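Local coordinates for DNA mismatch repair protein MUTS (Thermus aquaticus, PDB 1EWQ) that binds mismatched DNA, probably as the recognition step of mismatch repair, and has a weak ATPase activity, at residues C[135-140]-C[178-183]; C[158-163]-C[244-249]. All blocks are in the same frame, centred on the assembly; numbering follows the deposited sequence.

Contact 1: C[135-140]-C[178-183]; sequences AAIATG and VLLAPE
L179 N gives to A135 O (2.7 Å), the first of three backbone hydrogen bonds that join strands 135-139 and 178-180, which run parallel at 19° to one another. I137 N gives to L179 O, and A181 N, just past the strand and at the N-cap of helix 182-186, gives to I137 O (2.9 Å). I137 carries much of the apolar contact: its CB meets L180 CD2 at 4.1 Å, and CG1, set anti to the carbonyl carbon (chi1 -66°), carries CD1 on to touch L180 CD2 and, more loosely, V178 CG1. The I137 and L180 side chains lie alongside, pointing the same way, with F194 of helix 188-197 packed on I137. A136 and L179 are directed to the other face of the sheet, against helix 215-232, A136 on A220 and L224, L179 on Y227. Further along, the A138 and A181 methyls meet at 3.7 Å.

At the end of the pair, T139 OG1 donates to E183 OE2 at 2.6 Å, meeting the carboxylate from above, 47° out of its plane. The glutamate chain, bent about its CB-CG bond, slides past the threonine in the opposite direction, while OE1 makes a salt bridge with R219. A valine in place of T139 would probably leave OE2 without this hydroxyl and the carboxylate held chiefly through OE1, freer to turn. Parallel neighbours, reached through two further strands and helix 163-173, with helices against both faces, are consistent with the RNase H-like fold of MutS domain II.

Contact 2: C[158-163]-C[244-249]; sequences TVLKSK and YDPGAF
T158 OG1 donates to the backbone carbonyl of Y244, 2.9 Å from its O, approaching from above the carbonyl plane, 36° out of it. OG1 is carried there by its position anti to the backbone N (chi1 -175°); it also lies 3.4 Å from P246 CD, at the near side of the proline ring. T158 CB itself sits over the centre of the Y244 ring, 4.0 Å from the centroid and 9° off the normal, a CH-pi contact. CG2 of T158 lies toward the phenol end of the same ring, 3.8 Å from Y244 CZ, and the two side chains cross at about a right angle. A looser apolar touch, L160 CD2 to P246 CG at 4.3 Å, extends the contact along the strand.

The turn after Y244 is shaped from within: D245 OD1 accepts from G247 N (2.7 Å) in an Asx turn, and P246 opens a short 3-10 segment. Strand 154-160 pairs in parallel with the short edge strand 242-243, and the loop that follows folds against its end. Helix 163-173 packs on Y244, P246 and L160, with Y244 OH hydrogen-bonded to E169 of that helix, while F147 of strand 143-149 also touches the tyrosine.

In the fold
Contacts 1 and 2 belong to one mixed sheet, whose order is 201-203, 177-180, 134-139, 143-149, 154-160, 242-243. Contact 1 joins the second and third strands; contact 2 lies at the far end, where 154-160 meets the loop after edge strand 242-243. Strand 143-149 separates them, so their centres are 16 Å apart and their nearest atoms about 6 Å, without touching. Along the chain the segments alternate, and helix 163-173, which starts at the end of 158-163, leads toward 178-183. Both lie away from the predicted ATP site, and their nearest atoms are about 31 Å (contact 1) and 43 Å (contact 2) from the bound DNA.

Contact 1: C[135-140]-C[178-183]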
# COMPACT_ATOMS: atom_id res chain seq x y z
N ALA C 135 23.82 -0.37 -6.23
CA ALA C 135 24.39 0.30 -7.38
C ALA C 135 25.12 1.57 -6.95
O ALA C 135 24.78 2.18 -5.93
CB ALA C 135 23.29 0.64 -8.39
N ALA C 136 26.13 1.95 -7.73
CA ALA C 136 26.91 3.17 -7.46
C ALA C 136 27.14 3.92 -8.77
O ALA C 136 27.54 3.32 -9.77
CB ALA C 136 28.24 2.81 -6.81
N ILE C 137 26.88 5.23 -8.73
CA ILE C 137 27.03 6.12 -9.87
C ILE C 137 28.01 7.26 -9.53
O ILE C 137 27.88 7.91 -8.49
CB ILE C 137 25.66 6.77 -10.25
CG1 ILE C 137 24.69 5.69 -10.74
CG2 ILE C 137 25.86 7.85 -11.29
CD1 ILE C 137 23.25 6.17 -10.88
N ALA C 138 28.97 7.50 -10.42
CA ALA C 138 29.95 8.56 -10.22
C ALA C 138 30.35 9.17 -11.56
O ALA C 138 29.98 8.67 -12.61
CB ALA C 138 31.18 8.01 -9.51
N THR C 139 31.10 10.27 -11.50
CA THR C 139 31.57 10.94 -12.70
C THR C 139 33.08 10.93 -12.75
O THR C 139 33.74 10.58 -11.78
CB THR C 139 31.10 12.40 -12.75
OG1 THR C 139 31.67 13.11 -11.64
CG2 THR C 139 29.59 12.47 -12.68
N GLY C 140 33.65 11.31 -13.89
CA GLY C 140 35.10 11.31 -14.01
C GLY C 140 35.51 10.64 -15.30
O GLY C 140 35.93 9.48 -15.30
N VAL C 178 20.86 2.70 -4.14
CA VAL C 178 21.80 3.46 -4.96
C VAL C 178 22.72 4.39 -4.17
O VAL C 178 22.29 5.09 -3.26
CB VAL C 178 21.03 4.28 -6.03
CG1 VAL C 178 21.99 5.17 -6.81
CG2 VAL C 178 20.30 3.34 -6.99
N LEU C 179 24.01 4.38 -4.52
CA LEU C 179 25.01 5.23 -3.88
C LEU C 179 25.44 6.27 -4.93
O LEU C 179 25.99 5.91 -5.96
CB LEU C 179 26.24 4.42 -3.47
CG LEU C 179 26.08 3.12 -2.69
CD1 LEU C 179 27.45 2.52 -2.46
CD2 LEU C 179 25.37 3.36 -1.37
N LEU C 180 25.19 7.55 -4.66
CA LEU C 180 25.56 8.60 -5.60
C LEU C 180 26.85 9.30 -5.17
O LEU C 180 27.07 9.53 -3.98
CB LEU C 180 24.43 9.63 -5.73
CG LEU C 180 23.07 9.19 -6.29
CD1 LEU C 180 22.04 10.29 -6.05
CD2 LEU C 180 23.18 8.87 -7.78
N ALA C 181 27.69 9.62 -6.14
CA ALA C 181 28.95 10.31 -5.89
C ALA C 181 28.66 11.65 -5.20
O ALA C 181 27.61 12.24 -5.42
CB ALA C 181 29.68 10.55 -7.20
N PRO C 182 29.59 12.13 -4.37
CA PRO C 182 29.40 13.40 -3.67
C PRO C 182 28.97 14.52 -4.62
O PRO C 182 28.05 15.28 -4.31
CB PRO C 182 30.78 13.66 -3.07
CG PRO C 182 31.31 12.27 -2.83
CD PRO C 182 30.93 11.57 -4.10
N GLU C 183 29.62 14.61 -5.77
CA GLU C 183 29.31 15.64 -6.77
C GLU C 183 27.86 15.61 -7.23
O GLU C 183 27.27 16.65 -7.50
CB GLU C 183 30.19 15.47 -8.01
CG GLU C 183 31.50 14.78 -7.76
CD GLU C 183 31.46 13.31 -8.11
OE1 GLU C 183 32.01 12.51 -7.33
OE2 GLU C 183 30.90 12.95 -9.17

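Contact 2: C[158-163]-C[244-249]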
# COMPACT_ATOMS: atom_id res chain seq x y z
N THR C 158 30.32 -0.46 -15.78
CA THR C 158 30.65 0.05 -17.09
C THR C 158 30.68 1.58 -17.07
O THR C 158 30.37 2.21 -16.06
CB THR C 158 29.61 -0.42 -18.13
OG1 THR C 158 30.02 -0.00 -19.44
CG2 THR C 158 28.25 0.18 -17.84
N VAL C 159 31.08 2.17 -18.18
CA VAL C 159 31.11 3.61 -18.28
C VAL C 159 30.19 3.95 -19.44
O VAL C 159 30.14 3.23 -20.43
CB VAL C 159 32.53 4.15 -18.56
CG1 VAL C 159 32.47 5.65 -18.81
CG2 VAL C 159 33.43 3.88 -17.37
N LEU C 160 29.42 5.03 -19.29
CA LEU C 160 28.51 5.45 -20.34
C LEU C 160 28.81 6.89 -20.69
O LEU C 160 29.29 7.65 -19.84
CB LEU C 160 27.06 5.29 -19.87
CG LEU C 160 26.80 3.84 -19.49
CD1 LEU C 160 26.67 3.72 -17.98
CD2 LEU C 160 25.57 3.33 -20.19
N LYS C 161 28.54 7.27 -21.93
CA LYS C 161 28.82 8.63 -22.39
C LYS C 161 27.78 9.67 -22.04
O LYS C 161 28.13 10.84 -21.82
CB LYS C 161 29.03 8.61 -23.91
CG LYS C 161 28.46 7.38 -24.58
CD LYS C 161 26.96 7.24 -24.34
CE LYS C 161 26.60 5.77 -24.27
NZ LYS C 161 27.51 5.13 -23.28
N SER C 162 26.52 9.28 -21.99
CA SER C 162 25.47 10.24 -21.67
C SER C 162 24.72 9.87 -20.40
O SER C 162 24.89 8.77 -19.85
CB SER C 162 24.49 10.37 -22.84
OG SER C 162 23.79 9.16 -23.09
N LYS C 163 23.91 10.81 -19.93
CA LYS C 163 23.12 10.62 -18.73
C LYS C 163 21.96 9.70 -19.08
O LYS C 163 21.52 8.88 -18.27
CB LYS C 163 22.60 11.98 -18.26
CG LYS C 163 21.92 11.99 -16.91
CD LYS C 163 21.61 13.43 -16.51
CE LYS C 163 20.80 14.13 -17.61
NZ LYS C 163 20.42 15.51 -17.23
N TYR C 244 32.00 -4.42 -18.38
CA TYR C 244 31.32 -4.80 -19.61
C TYR C 244 30.98 -3.65 -20.55
O TYR C 244 31.25 -2.48 -20.26
CB TYR C 244 30.05 -5.60 -19.28
CG TYR C 244 28.95 -4.81 -18.60
CD1 TYR C 244 27.91 -4.26 -19.34
CD2 TYR C 244 28.96 -4.59 -17.21
CE1 TYR C 244 26.90 -3.52 -18.74
CE2 TYR C 244 27.95 -3.85 -16.59
CZ TYR C 244 26.93 -3.32 -17.37
OH TYR C 244 25.92 -2.60 -16.79
N ASP C 245 30.40 -4.00 -21.69
CA ASP C 245 30.01 -3.02 -22.69
C ASP C 245 28.55 -3.21 -23.11
O ASP C 245 28.22 -4.18 -23.78
CB ASP C 245 30.91 -3.14 -23.92
CG ASP C 245 30.55 -2.15 -25.01
OD1 ASP C 245 29.66 -1.28 -24.79
OD2 ASP C 245 31.16 -2.24 -26.09
N PRO C 246 27.67 -2.29 -22.70
CA PRO C 246 26.25 -2.39 -23.05
C PRO C 246 26.04 -2.31 -24.56
O PRO C 246 25.05 -2.82 -25.09
CB PRO C 246 25.62 -1.22 -22.30
CG PRO C 246 26.74 -0.22 -22.24
CD PRO C 246 27.92 -1.09 -21.90
N GLY C 247 26.99 -1.70 -25.25
CA GLY C 247 26.90 -1.57 -26.69
C GLY C 247 27.04 -2.92 -27.38
O GLY C 247 26.75 -3.05 -28.57
N ALA C 248 27.49 -3.93 -26.64
CA ALA C 248 27.68 -5.25 -27.21
C ALA C 248 26.41 -6.10 -27.13
O ALA C 248 26.40 -7.25 -27.56
CB ALA C 248 28.83 -5.97 -26.49
N PHE C 249 25.34 -5.53 -26.59
CA PHE C 249 24.07 -6.24 -26.47
C PHE C 249 22.94 -5.40 -27.05
O PHE C 249 23.13 -4.26 -27.45
CB PHE C 249 23.76 -6.54 -25.00
CG PHE C 249 24.85 -7.28 -24.29
CD1 PHE C 249 25.82 -6.58 -23.56
CD2 PHE C 249 24.92 -8.67 -24.35
CE1 PHE C 249 26.85 -7.26 -22.91
CE2 PHE C 249 25.94 -9.35 -23.70
CZ PHE C 249 26.91 -8.65 -22.97